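Local coordinates for protein aldehyde dehydrogenase 12 (Zea mays, PDB 6D97) that oxidises L-glutamate gamma-semialdehyde to glutamate with NAD+, as the last enzyme of proline catabolism in plants, at residues Q153-N158 against A212-N217; W299-P304 against E453-M458; V415-I420 against E445-L450; N500-P505 against P517-L522. One frame throughout, in Å; residues are numbered along the deposited sequence.

Interaction 1 (Q153-N158 against A212-N217); sequences QKFLEN and ALYMGN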
loop_
_atom_site.group_PDB
_atom_site.type_symbol
_atom_site.label_atom_id
_atom_site.label_comp_id
_atom_site.label_asym_id
_atom_site.label_seq_id
_atom_site.Cartn_x
_atom_site.Cartn_y
_atom_site.Cartn_z
ATOM N N GLN A 153 -20.919 -14.867 -6.482
ATOM C CA GLN A 153 -21.352 -13.789 -7.365
ATOM C C GLN A 153 -20.682 -12.474 -6.988
ATOM O O GLN A 153 -20.205 -11.733 -7.856
ATOM C CB GLN A 153 -22.878 -13.668 -7.319
ATOM C CG GLN A 153 -23.497 -12.862 -8.447
ATOM C CD GLN A 153 -23.462 -11.374 -8.194
ATOM O OE1 GLN A 153 -23.363 -10.927 -7.049
ATOM N NE2 GLN A 153 -23.541 -10.593 -9.266
ATOM N N LYS A 154 -20.624 -12.178 -5.685
ATOM C CA LYS A 154 -19.999 -10.944 -5.218
ATOM C C LYS A 154 -18.504 -10.931 -5.512
ATOM O O LYS A 154 -17.955 -9.895 -5.906
ATOM C CB LYS A 154 -20.254 -10.763 -3.720
ATOM C CG LYS A 154 -21.569 -10.066 -3.396
ATOM C CD LYS A 154 -21.480 -8.578 -3.705
ATOM C CE LYS A 154 -22.832 -7.896 -3.600
ATOM N NZ LYS A 154 -23.754 -8.304 -4.693
ATOM N N PHE A 155 -17.831 -12.071 -5.322
ATOM C CA PHE A 155 -16.406 -12.167 -5.623
ATOM C C PHE A 155 -16.128 -11.796 -7.075
ATOM O O PHE A 155 -15.212 -11.018 -7.365
ATOM C CB PHE A 155 -15.910 -13.582 -5.306
ATOM C CG PHE A 155 -14.567 -13.914 -5.897
ATOM C CD1 PHE A 155 -13.400 -13.673 -5.188
ATOM C CD2 PHE A 155 -14.474 -14.496 -7.154
ATOM C CE1 PHE A 155 -12.167 -13.993 -5.729
ATOM C CE2 PHE A 155 -13.249 -14.812 -7.702
ATOM C CZ PHE A 155 -12.093 -14.565 -6.989
ATOM N N LEU A 156 -16.918 -12.341 -8.001
ATOM C CA LEU A 156 -16.752 -12.005 -9.412
ATOM C C LEU A 156 -17.006 -10.524 -9.661
ATOM O O LEU A 156 -16.357 -9.911 -10.516
ATOM C CB LEU A 156 -17.685 -12.865 -10.265
ATOM C CG LEU A 156 -17.385 -14.366 -10.302
ATOM C CD1 LEU A 156 -18.487 -15.124 -11.034
ATOM C CD2 LEU A 156 -16.024 -14.625 -10.936
ATOM N N GLU A 157 -17.945 -9.928 -8.919
ATOM C CA GLU A 157 -18.186 -8.497 -9.064
ATOM C C GLU A 157 -16.977 -7.678 -8.634
ATOM O O GLU A 157 -16.778 -6.567 -9.134
ATOM C CB GLU A 157 -19.423 -8.075 -8.270
ATOM C CG GLU A 157 -20.730 -8.256 -9.022
ATOM C CD GLU A 157 -21.872 -7.467 -8.406
ATOM O OE1 GLU A 157 -23.011 -7.571 -8.913
ATOM O OE2 GLU A 157 -21.629 -6.739 -7.420
ATOM N N ASN A 158 -16.149 -8.210 -7.731
ATOM C CA ASN A 158 -14.973 -7.477 -7.277
ATOM C C ASN A 158 -13.862 -7.433 -8.316
ATOM O O ASN A 158 -12.913 -6.659 -8.150
ATOM C CB ASN A 158 -14.429 -8.087 -5.984
ATOM C CG ASN A 158 -15.343 -7.851 -4.801
ATOM O OD1 ASN A 158 -16.216 -6.983 -4.837
ATOM N ND2 ASN A 158 -15.141 -8.616 -3.738
ATOM N N ALA A 212 -6.151 -18.084 -9.547
ATOM C CA ALA A 212 -5.037 -18.636 -10.307
ATOM C C ALA A 212 -4.990 -18.054 -11.714
ATOM O O ALA A 212 -3.926 -17.647 -12.196
ATOM C CB ALA A 212 -5.138 -20.161 -10.358
ATOM N N LEU A 213 -6.144 -17.994 -12.387
ATOM C CA LEU A 213 -6.178 -17.463 -13.745
ATOM C C LEU A 213 -5.833 -15.980 -13.773
ATOM O O LEU A 213 -5.122 -15.522 -14.678
ATOM C CB LEU A 213 -7.551 -17.701 -14.370
ATOM C CG LEU A 213 -7.871 -19.144 -14.759
ATOM C CD1 LEU A 213 -9.349 -19.292 -15.108
ATOM C CD2 LEU A 213 -6.997 -19.575 -15.918
ATOM N N TYR A 214 -6.323 -15.216 -12.790
ATOM C CA TYR A 214 -6.087 -13.774 -12.772
ATOM C C TYR A 214 -4.599 -13.450 -12.820
ATOM O O TYR A 214 -4.173 -12.560 -13.565
ATOM C CB TYR A 214 -6.704 -13.145 -11.521
ATOM C CG TYR A 214 -8.214 -13.133 -11.455
ATOM C CD1 TYR A 214 -8.985 -13.206 -12.609
ATOM C CD2 TYR A 214 -8.867 -13.037 -10.230
ATOM C CE1 TYR A 214 -10.367 -13.190 -12.545
ATOM C CE2 TYR A 214 -10.245 -13.026 -10.152
ATOM C CZ TYR A 214 -10.993 -13.099 -11.311
ATOM O OH TYR A 214 -12.369 -13.083 -11.230
ATOM N N MET A 215 -3.795 -14.154 -12.024
ATOM C CA MET A 215 -2.382 -13.817 -11.904
ATOM C C MET A 215 -1.542 -14.355 -13.052
ATOM O O MET A 215 -0.344 -14.055 -13.111
ATOM C CB MET A 215 -1.826 -14.332 -10.575
ATOM C CG MET A 215 -2.575 -13.809 -9.360
ATOM S SD MET A 215 -2.833 -12.023 -9.410
ATOM C CE MET A 215 -1.147 -11.425 -9.333
ATOM N N GLY A 216 -2.126 -15.133 -13.951
ATOM C CA GLY A 216 -1.432 -15.627 -15.114
ATOM C C GLY A 216 -1.049 -17.097 -15.095
ATOM O O GLY A 216 -0.216 -17.505 -15.914
ATOM N N ASN A 217 -1.620 -17.894 -14.200
ATOM C CA ASN A 217 -1.323 -19.316 -14.146
ATOM C C ASN A 217 -2.255 -20.095 -15.070
ATOM O O ASN A 217 -3.289 -19.595 -15.521
ATOM C CB ASN A 217 -1.453 -19.841 -12.715
ATOM C CG ASN A 217 -0.632 -19.042 -11.720
ATOM O OD1 ASN A 217 0.581 -19.215 -11.621
ATOM N ND2 ASN A 217 -1.294 -18.162 -10.976
#
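F155 and Y214 join helices 142-157 and 203-214 of the aldehyde dehydrogenase fold, each near its C-terminal end; the second helix finishes in a Schellman motif at G216. The two side chains point opposite ways and pass alongside each other, and F155 CZ approaches Y214 CE2 obliquely at 4.0 Å. With CG anti to the backbone N (chi1 165°), F155 swings its ring off its own helix toward the tyrosine. L156 lies roughly perpendicular to Y214 and sets its CD2 branch 4.0 Å from Y214 OH. That hydroxyl, at the end of a buried side chain, is hydrogen-bonded to S114 of helix 105-121. F159 meets both rings, and L207 and M210 pack on F155, which makes this the dense, apolar part of the contact.

Another side of helix 142-157 is looser and polar, with K154 and E157 partly exposed and G161 of the second subunit packing on both. Q153 NE2 sends a nearly straight bond (167°) to E157 OE1, arriving from above the carboxylate plane. K154 NZ adds a long salt bridge to E157 OE2 at 3.8 Å. Beyond the tyrosine, the turn after helix 203-214 is tied back through one carbonyl: A212 O accepts N217 N at 3.1 Å and, on a lone pair in the carbonyl plane, N217 ND2 at 2.9 Å.

Interaction 2 (W299-P304 against E453-M458); sequences WKILGP and EACERM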
loop_
_atom_site.group_PDB
_atom_site.type_symbol
_atom_site.label_atom_id
_atom_site.label_comp_id
_atom_site.label_asym_id
_atom_site.label_seq_id
_atom_site.Cartn_x
_atom_site.Cartn_y
_atom_site.Cartn_z
ATOM N N TRP A 299 -12.677 -22.629 17.965
ATOM C CA TRP A 299 -13.163 -22.395 19.308
ATOM C C TRP A 299 -13.933 -21.086 19.370
ATOM O O TRP A 299 -13.702 -20.166 18.579
ATOM C CB TRP A 299 -12.012 -22.374 20.345
ATOM C CG TRP A 299 -10.804 -21.559 19.968
ATOM C CD1 TRP A 299 -9.643 -22.019 19.410
ATOM C CD2 TRP A 299 -10.630 -20.151 20.150
ATOM N NE1 TRP A 299 -8.765 -20.978 19.222
ATOM C CE2 TRP A 299 -9.347 -19.820 19.666
ATOM C CE3 TRP A 299 -11.439 -19.134 20.667
ATOM C CZ2 TRP A 299 -8.856 -18.517 19.686
ATOM C CZ3 TRP A 299 -10.954 -17.844 20.681
ATOM C CH2 TRP A 299 -9.674 -17.545 20.193
ATOM N N LYS A 300 -14.866 -21.023 20.317
ATOM C CA LYS A 300 -15.551 -19.796 20.692
ATOM C C LYS A 300 -15.377 -19.611 22.187
ATOM O O LYS A 300 -15.653 -20.530 22.967
ATOM C CB LYS A 300 -17.036 -19.835 20.327
ATOM C CG LYS A 300 -17.811 -18.622 20.805
ATOM C CD LYS A 300 -19.247 -18.665 20.318
ATOM C CE LYS A 300 -19.344 -18.299 18.844
ATOM N NZ LYS A 300 -20.622 -18.761 18.233
ATOM N N ILE A 301 -14.880 -18.443 22.575
ATOM C CA ILE A 301 -14.738 -18.063 23.972
ATOM C C ILE A 301 -15.807 -17.029 24.282
ATOM O O ILE A 301 -15.941 -16.030 23.564
ATOM C CB ILE A 301 -13.336 -17.503 24.269
ATOM C CG1 ILE A 301 -12.255 -18.561 24.038
ATOM C CG2 ILE A 301 -13.270 -16.991 25.691
ATOM C CD1 ILE A 301 -10.848 -17.999 24.140
ATOM N N LEU A 302 -16.577 -17.275 25.336
ATOM C CA LEU A 302 -17.512 -16.287 25.853
ATOM C C LEU A 302 -16.833 -15.512 26.974
ATOM O O LEU A 302 -16.301 -16.109 27.917
ATOM C CB LEU A 302 -18.788 -16.951 26.373
ATOM C CG LEU A 302 -19.576 -17.910 25.476
ATOM C CD1 LEU A 302 -20.829 -18.373 26.206
ATOM C CD2 LEU A 302 -19.940 -17.276 24.145
ATOM N N GLY A 303 -16.843 -14.188 26.864
ATOM C CA GLY A 303 -16.262 -13.348 27.880
ATOM C C GLY A 303 -17.151 -13.228 29.096
ATOM O O GLY A 303 -18.226 -13.836 29.195
ATOM N N PRO A 304 -16.702 -12.421 30.061
ATOM C CA PRO A 304 -17.464 -12.281 31.310
ATOM C C PRO A 304 -18.713 -11.424 31.189
ATOM O O PRO A 304 -19.608 -11.551 32.034
ATOM C CB PRO A 304 -16.450 -11.636 32.263
ATOM C CG PRO A 304 -15.568 -10.840 31.361
ATOM C CD PRO A 304 -15.474 -11.608 30.064
ATOM N N GLU A 453 -4.243 -21.691 27.302
ATOM C CA GLU A 453 -3.339 -22.831 27.167
ATOM C C GLU A 453 -3.927 -23.883 26.238
ATOM O O GLU A 453 -3.222 -24.434 25.384
ATOM C CB GLU A 453 -3.038 -23.444 28.535
ATOM C CG GLU A 453 -2.205 -24.718 28.451
ATOM C CD GLU A 453 -2.132 -25.479 29.765
ATOM O OE1 GLU A 453 -2.244 -24.844 30.835
ATOM O OE2 GLU A 453 -1.971 -26.718 29.726
ATOM N N ALA A 454 -5.223 -24.172 26.385
ATOM C CA ALA A 454 -5.860 -25.158 25.520
ATOM C C ALA A 454 -5.840 -24.713 24.064
ATOM O O ALA A 454 -5.617 -25.530 23.164
ATOM C CB ALA A 454 -7.294 -25.415 25.982
ATOM N N CYS A 455 -6.066 -23.422 23.811
ATOM C CA CYS A 455 -6.050 -22.937 22.434
ATOM C C CYS A 455 -4.644 -22.988 21.849
ATOM O O CYS A 455 -4.468 -23.299 20.665
ATOM C CB CYS A 455 -6.613 -21.516 22.362
ATOM S SG CYS A 455 -8.366 -21.356 22.786
ATOM N N GLU A 456 -3.627 -22.696 22.663
ATOM C CA GLU A 456 -2.252 -22.747 22.178
ATOM C C GLU A 456 -1.803 -24.180 21.912
ATOM O O GLU A 456 -0.973 -24.415 21.027
ATOM C CB GLU A 456 -1.327 -22.060 23.184
ATOM C CG GLU A 456 0.162 -22.208 22.906
ATOM C CD GLU A 456 0.652 -21.314 21.781
ATOM O OE1 GLU A 456 -0.156 -20.524 21.243
ATOM O OE2 GLU A 456 1.853 -21.402 21.439
ATOM N N ARG A 457 -2.350 -25.151 22.644
ATOM C CA ARG A 457 -1.959 -26.541 22.454
ATOM C C ARG A 457 -2.612 -27.189 21.239
ATOM O O ARG A 457 -2.207 -28.292 20.859
ATOM C CB ARG A 457 -2.277 -27.353 23.714
ATOM C CG ARG A 457 -1.275 -27.147 24.842
ATOM C CD ARG A 457 -1.793 -27.684 26.174
ATOM N NE ARG A 457 -1.970 -29.134 26.172
ATOM C CZ ARG A 457 -2.536 -29.819 27.161
ATOM N NH1 ARG A 457 -2.986 -29.186 28.236
ATOM N NH2 ARG A 457 -2.654 -31.137 27.073
ATOM N N MET A 458 -3.596 -26.536 20.620
ATOM C CA MET A 458 -4.221 -27.082 19.424
ATOM C C MET A 458 -3.259 -27.019 18.243
ATOM O O MET A 458 -2.341 -26.195 18.203
ATOM C CB MET A 458 -5.510 -26.323 19.094
ATOM C CG MET A 458 -6.619 -26.509 20.119
ATOM S SD MET A 458 -7.982 -25.342 19.928
ATOM C CE MET A 458 -8.890 -25.650 21.441
HETATM O O HOH W 1 -6.307 -22.282 18.718
#
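Cysteine sulfur-aromatic packing joins strand 298-302, in the seven-stranded mixed sheet, to helix 448-457, with C455 set over one face of the W299 indole. C455 SG stands almost exactly above the five-membered ring of W299, 3.5 Å from its centroid and 3° off the normal. C455 CB lies over the same ring as a CH-pi partner, farther off the normal. W299 CG sits between its backbone N and carbonyl carbon (chi1 46°), a crowded position that lays the indole against the helix. M458 reaches in with an extended chain, and its SD comes obliquely to W299 CD1 at 3.8 Å, a Met-aromatic contact. I301 CD1 touches C455 SG more loosely, at 4.4 Å.

At the indole edge, in the ring plane, a water accepts from W299 NE1 at 2.8 Å and also lies 2.9 Å from C455 O. Replacing W299 with a leucine would probably leave this water without its N-H donor and C455 SG without an aromatic face to rest on. The chemistry is thus divided: polarisable sulfur meets the pi cloud, while the buried indole N-H is satisfied by a water between strand and helix.

Interaction 3 (V415-I420 against E445-L450); sequences VPLEEI and EDQLEL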
loop_
_atom_site.group_PDB
_atom_site.type_symbol
_atom_site.label_atom_id
_atom_site.label_comp_id
_atom_site.label_asym_id
_atom_site.label_seq_id
_atom_site.Cartn_x
_atom_site.Cartn_y
_atom_site.Cartn_z
ATOM N N VAL A 415 -17.614 -31.181 28.803
ATOM C CA VAL A 415 -16.446 -31.792 29.434
ATOM C C VAL A 415 -15.814 -30.746 30.346
ATOM O O VAL A 415 -15.514 -29.634 29.886
ATOM C CB VAL A 415 -15.437 -32.309 28.394
ATOM C CG1 VAL A 415 -14.266 -32.977 29.091
ATOM C CG2 VAL A 415 -16.104 -33.277 27.419
ATOM N N PRO A 416 -15.614 -31.039 31.632
ATOM C CA PRO A 416 -15.017 -30.042 32.531
ATOM C C PRO A 416 -13.652 -29.591 32.031
ATOM O O PRO A 416 -12.863 -30.387 31.518
ATOM C CB PRO A 416 -14.916 -30.786 33.868
ATOM C CG PRO A 416 -15.948 -31.860 33.782
ATOM C CD PRO A 416 -15.975 -32.278 32.339
ATOM N N LEU A 417 -13.387 -28.288 32.174
ATOM C CA LEU A 417 -12.177 -27.703 31.599
ATOM C C LEU A 417 -10.917 -28.368 32.140
ATOM O O LEU A 417 -9.972 -28.627 31.387
ATOM C CB LEU A 417 -12.143 -26.199 31.869
ATOM C CG LEU A 417 -10.868 -25.458 31.467
ATOM C CD1 LEU A 417 -10.637 -25.579 29.979
ATOM C CD2 LEU A 417 -10.950 -23.998 31.880
ATOM N N GLU A 418 -10.888 -28.655 33.444
ATOM C CA GLU A 418 -9.695 -29.237 34.050
ATOM C C GLU A 418 -9.395 -30.624 33.498
ATOM O O GLU A 418 -8.229 -31.033 33.453
ATOM C CB GLU A 418 -9.854 -29.293 35.567
ATOM C CG GLU A 418 -9.562 -27.983 36.272
ATOM C CD GLU A 418 -10.527 -27.711 37.406
ATOM O OE1 GLU A 418 -11.623 -27.176 37.134
ATOM O OE2 GLU A 418 -10.198 -28.048 38.565
ATOM N N GLU A 419 -10.424 -31.365 33.082
ATOM C CA GLU A 419 -10.188 -32.673 32.484
ATOM C C GLU A 419 -9.705 -32.544 31.044
ATOM O O GLU A 419 -8.885 -33.350 30.589
ATOM C CB GLU A 419 -11.459 -33.521 32.550
ATOM C CG GLU A 419 -12.055 -33.659 33.951
ATOM C CD GLU A 419 -11.196 -34.496 34.882
ATOM O OE1 GLU A 419 -10.315 -35.226 34.379
ATOM O OE2 GLU A 419 -11.405 -34.421 36.116
ATOM N N ILE A 420 -10.202 -31.537 30.321
ATOM C CA ILE A 420 -9.774 -31.304 28.941
ATOM C C ILE A 420 -8.261 -31.127 28.873
ATOM O O ILE A 420 -7.588 -31.702 28.009
ATOM C CB ILE A 420 -10.507 -30.082 28.356
ATOM C CG1 ILE A 420 -12.011 -30.336 28.272
ATOM C CG2 ILE A 420 -9.956 -29.720 26.987
ATOM C CD1 ILE A 420 -12.802 -29.099 27.936
ATOM N N GLU A 445 -13.641 -16.946 36.399
ATOM C CA GLU A 445 -12.889 -15.715 36.181
ATOM C C GLU A 445 -11.392 -15.928 36.369
ATOM O O GLU A 445 -10.585 -15.193 35.790
ATOM C CB GLU A 445 -13.397 -14.618 37.117
ATOM N N ASP A 446 -11.001 -16.941 37.139
ATOM C CA ASP A 446 -9.599 -17.182 37.451
ATOM C C ASP A 446 -8.905 -18.098 36.450
ATOM O O ASP A 446 -7.702 -18.338 36.590
ATOM C CB ASP A 446 -9.466 -17.786 38.855
ATOM C CG ASP A 446 -10.479 -17.221 39.837
ATOM O OD1 ASP A 446 -11.622 -17.725 39.871
ATOM O OD2 ASP A 446 -10.134 -16.268 40.570
ATOM N N GLN A 447 -9.620 -18.609 35.444
ATOM C CA GLN A 447 -9.133 -19.713 34.627
ATOM C C GLN A 447 -8.911 -19.346 33.163
ATOM O O GLN A 447 -8.819 -20.244 32.319
ATOM C CB GLN A 447 -10.101 -20.895 34.707
ATOM C CG GLN A 447 -10.307 -21.468 36.093
ATOM C CD GLN A 447 -11.194 -22.698 36.073
ATOM O OE1 GLN A 447 -12.321 -22.660 35.575
ATOM N NE2 GLN A 447 -10.681 -23.803 36.595
ATOM N N LEU A 448 -8.830 -18.053 32.831
ATOM C CA LEU A 448 -8.621 -17.687 31.432
ATOM C C LEU A 448 -7.313 -18.254 30.895
ATOM O O LEU A 448 -7.223 -18.592 29.709
ATOM C CB LEU A 448 -8.651 -16.168 31.260
ATOM C CG LEU A 448 -8.503 -15.711 29.803
ATOM C CD1 LEU A 448 -9.597 -16.323 28.931
ATOM C CD2 LEU A 448 -8.488 -14.193 29.677
ATOM N N GLU A 449 -6.296 -18.379 31.753
ATOM C CA GLU A 449 -5.024 -18.948 31.315
ATOM C C GLU A 449 -5.196 -20.384 30.842
ATOM O O GLU A 449 -4.590 -20.792 29.844
ATOM C CB GLU A 449 -4.000 -18.877 32.447
ATOM C CG GLU A 449 -3.712 -17.469 32.922
ATOM C CD GLU A 449 -3.065 -16.617 31.848
ATOM O OE1 GLU A 449 -2.334 -17.182 31.006
ATOM O OE2 GLU A 449 -3.289 -15.386 31.844
ATOM N N LEU A 450 -6.015 -21.167 31.550
ATOM C CA LEU A 450 -6.270 -22.542 31.135
ATOM C C LEU A 450 -6.918 -22.586 29.760
ATOM O O LEU A 450 -6.583 -23.439 28.929
ATOM C CB LEU A 450 -7.158 -23.241 32.165
ATOM C CG LEU A 450 -6.690 -23.255 33.621
ATOM C CD1 LEU A 450 -7.620 -24.103 34.481
ATOM C CD2 LEU A 450 -5.262 -23.757 33.725
#
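L417 overlaps the start of helix 448-457, its CD2 branch lying 3.9 Å from L450 CB and 4.2 Å from Q447 OE1. The leucine crosses L450 at a slant and runs antiparallel to Q447 alongside it. A chi1 of 174° points L417 CG away from its own backbone N and carries that methyl out from the short helix 417-420 to the other segment.

Toward solvent the contact turns polar. Q447, at the N-cap position of helix 448-457, stretches out in an extended chain (chi2 -176°) and brings NE2 to 3.5 Å from E418 OE1. E418 and Q447 meet roughly perpendicular, with carboxylate and amide planes 79° apart. This is a loose polar approach too long to count as a bond, whereas the amide's other end is anchored: Q447 OE1 accepts a hydrogen bond from S444 N just before the helix. E418 is exposed, so its carboxylate marks the outer rim while L417 is buried beneath.

L417 also packs on T441 and Y443 of strand 437-443, and L450 on L421. L448 turns instead to F473 and D476 of helix 471-479. L417 thus joins helix 417-420 both to strand 437-443 and to the first turn of the helix that follows it.

Interaction 4 (N500-P505 against P517-L522); sequences NHWFGP and PEAIKL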
loop_
_atom_site.group_PDB
_atom_site.type_symbol
_atom_site.label_atom_id
_atom_site.label_comp_id
_atom_site.label_asym_id
_atom_site.label_seq_id
_atom_site.Cartn_x
_atom_site.Cartn_y
_atom_site.Cartn_z
ATOM N N ASN A 500 -15.359 -10.205 1.284
ATOM C CA ASN A 500 -14.786 -8.894 1.558
ATOM C C ASN A 500 -13.636 -8.935 2.554
ATOM O O ASN A 500 -12.966 -7.913 2.734
ATOM C CB ASN A 500 -15.862 -7.926 2.058
ATOM C CG ASN A 500 -16.765 -8.542 3.101
ATOM O OD1 ASN A 500 -17.622 -9.361 2.778
ATOM N ND2 ASN A 500 -16.593 -8.138 4.356
ATOM N N HIS A 501 -13.382 -10.067 3.207
ATOM C CA HIS A 501 -12.194 -10.150 4.039
ATOM C C HIS A 501 -11.608 -11.552 3.976
ATOM O O HIS A 501 -12.238 -12.506 3.508
ATOM C CB HIS A 501 -12.472 -9.724 5.489
ATOM C CG HIS A 501 -13.399 -10.630 6.234
ATOM N ND1 HIS A 501 -13.006 -11.850 6.737
ATOM C CD2 HIS A 501 -14.696 -10.479 6.587
ATOM C CE1 HIS A 501 -14.025 -12.418 7.357
ATOM N NE2 HIS A 501 -15.062 -11.605 7.286
ATOM N N TRP A 502 -10.369 -11.640 4.443
ATOM C CA TRP A 502 -9.579 -12.857 4.377
ATOM C C TRP A 502 -10.265 -14.016 5.089
ATOM O O TRP A 502 -10.895 -13.843 6.137
ATOM C CB TRP A 502 -8.209 -12.576 5.005
ATOM C CG TRP A 502 -7.379 -13.771 5.356
ATOM C CD1 TRP A 502 -7.545 -14.616 6.423
ATOM C CD2 TRP A 502 -6.210 -14.224 4.665
ATOM N NE1 TRP A 502 -6.566 -15.580 6.418
ATOM C CE2 TRP A 502 -5.733 -15.360 5.353
ATOM C CE3 TRP A 502 -5.523 -13.785 3.527
ATOM C CZ2 TRP A 502 -4.605 -16.067 4.937
ATOM C CZ3 TRP A 502 -4.402 -14.488 3.116
ATOM C CH2 TRP A 502 -3.953 -15.615 3.824
ATOM N N PHE A 503 -10.147 -15.203 4.500
ATOM C CA PHE A 503 -10.409 -16.460 5.188
ATOM C C PHE A 503 -9.223 -17.378 4.949
ATOM O O PHE A 503 -8.796 -17.565 3.805
ATOM C CB PHE A 503 -11.704 -17.131 4.714
ATOM C CG PHE A 503 -11.945 -18.485 5.336
ATOM C CD1 PHE A 503 -12.662 -18.605 6.512
ATOM C CD2 PHE A 503 -11.449 -19.639 4.745
ATOM C CE1 PHE A 503 -12.888 -19.845 7.082
ATOM C CE2 PHE A 503 -11.667 -20.881 5.317
ATOM C CZ PHE A 503 -12.394 -20.982 6.483
ATOM N N GLY A 504 -8.701 -17.948 6.027
ATOM C CA GLY A 504 -7.542 -18.801 5.956
ATOM C C GLY A 504 -6.906 -18.951 7.320
ATOM O O GLY A 504 -7.181 -18.179 8.243
ATOM N N PRO A 505 -6.050 -19.948 7.477
ATOM C CA PRO A 505 -5.390 -20.176 8.764
ATOM C C PRO A 505 -4.246 -19.186 8.964
ATOM O O PRO A 505 -3.913 -18.394 8.085
ATOM C CB PRO A 505 -4.883 -21.613 8.637
ATOM C CG PRO A 505 -4.591 -21.755 7.179
ATOM C CD PRO A 505 -5.644 -20.944 6.468
ATOM N N PRO A 517 -8.172 -9.602 -2.682
ATOM C CA PRO A 517 -7.008 -9.350 -3.547
ATOM C C PRO A 517 -5.699 -9.811 -2.935
ATOM O O PRO A 517 -4.844 -10.343 -3.652
ATOM C CB PRO A 517 -7.039 -7.828 -3.736
ATOM C CG PRO A 517 -8.484 -7.459 -3.555
ATOM C CD PRO A 517 -9.034 -8.414 -2.537
ATOM N N GLU A 518 -5.521 -9.621 -1.625
ATOM C CA GLU A 518 -4.304 -10.084 -0.967
ATOM C C GLU A 518 -4.195 -11.600 -1.016
ATOM O O GLU A 518 -3.117 -12.140 -1.293
ATOM C CB GLU A 518 -4.260 -9.595 0.480
ATOM C CG GLU A 518 -4.192 -8.085 0.613
ATOM C CD GLU A 518 -5.548 -7.428 0.443
ATOM O OE1 GLU A 518 -6.568 -8.142 0.559
ATOM O OE2 GLU A 518 -5.595 -6.205 0.189
ATOM N N ALA A 519 -5.301 -12.299 -0.747
ATOM C CA ALA A 519 -5.295 -13.757 -0.790
ATOM C C ALA A 519 -4.919 -14.265 -2.174
ATOM O O ALA A 519 -4.134 -15.212 -2.305
ATOM C CB ALA A 519 -6.664 -14.294 -0.375
ATOM N N ILE A 520 -5.463 -13.642 -3.218
ATOM C CA ILE A 520 -5.150 -14.061 -4.581
ATOM C C ILE A 520 -3.674 -13.836 -4.881
ATOM O O ILE A 520 -2.997 -14.706 -5.443
ATOM C CB ILE A 520 -6.047 -13.318 -5.583
ATOM C CG1 ILE A 520 -7.499 -13.748 -5.394
ATOM C CG2 ILE A 520 -5.575 -13.575 -7.005
ATOM C CD1 ILE A 520 -8.471 -12.958 -6.249
ATOM N N LYS A 521 -3.151 -12.667 -4.504
ATOM C CA LYS A 521 -1.757 -12.353 -4.801
ATOM C C LYS A 521 -0.802 -13.238 -4.009
ATOM O O LYS A 521 0.219 -13.685 -4.544
ATOM C CB LYS A 521 -1.479 -10.876 -4.527
ATOM C CG LYS A 521 -2.137 -9.925 -5.513
ATOM C CD LYS A 521 -1.811 -8.473 -5.186
ATOM C CE LYS A 521 -2.954 -7.779 -4.469
ATOM N NZ LYS A 521 -2.521 -6.518 -3.793
ATOM N N LEU A 522 -1.114 -13.511 -2.739
ATOM C CA LEU A 522 -0.247 -14.372 -1.936
ATOM C C LEU A 522 -0.223 -15.794 -2.481
ATOM O O LEU A 522 0.844 -16.410 -2.599
ATOM C CB LEU A 522 -0.710 -14.370 -0.479
ATOM C CG LEU A 522 -0.202 -15.540 0.367
ATOM C CD1 LEU A 522 1.245 -15.294 0.778
ATOM C CD2 LEU A 522 -1.088 -15.779 1.579
#
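W502 lays the benzo side of its indole against A519 and L522 of helix 517-524. From CB, the ring is carried to the helix by CG, turned opposite the backbone N (chi1 165°). On the pyrrole side, NE1 turns back within its own loop and gives a weak hydrogen bond to G504 O at 3.2 Å. On the other side, CE3 lies 4.1 Å from A519 CB. Next along, CZ3 meets A519 CA at 4.1 Å, obliquely, and L522 CD2 at 3.9 Å. CH2, at the far end, has L522 CD2 at 3.6 Å, a methyl placed at the ring edge in its plane.

H527 of the third subunit meets the same indole, and E529 of that subunit packs on it too. A serine in place of W502 would probably open a gap beside A519 and L522 and leave H527 of the third subunit without its ring partner. The chemistry implies division of labour: the benzo carbons make apolar contacts with the helix, while the N-H makes a weak bond within the loop.

How the interactions relate
Interactions 1, 2 and 4 are buried, whereas interaction 3 ends in an exposed polar rim. Interactions 2 and 3 share helix 448-457, their centres about 9 Å apart: its start receives a leucine and a loose amide-carboxylate approach, while its last turn and the residue just beyond bring sulfur to an indole with a water at the indole N-H. Interactions 1 and 4 form a second cluster, centres about 12 Å apart, joined directly through I520, which packs on F155, Y214 and M215. Their chemistry is aromatic and aliphatic, and both touch the second subunit; interactions 2 and 4 both reach the third. Interaction 1 lies on the opposite side of the chain's centre from interactions 2 and 3.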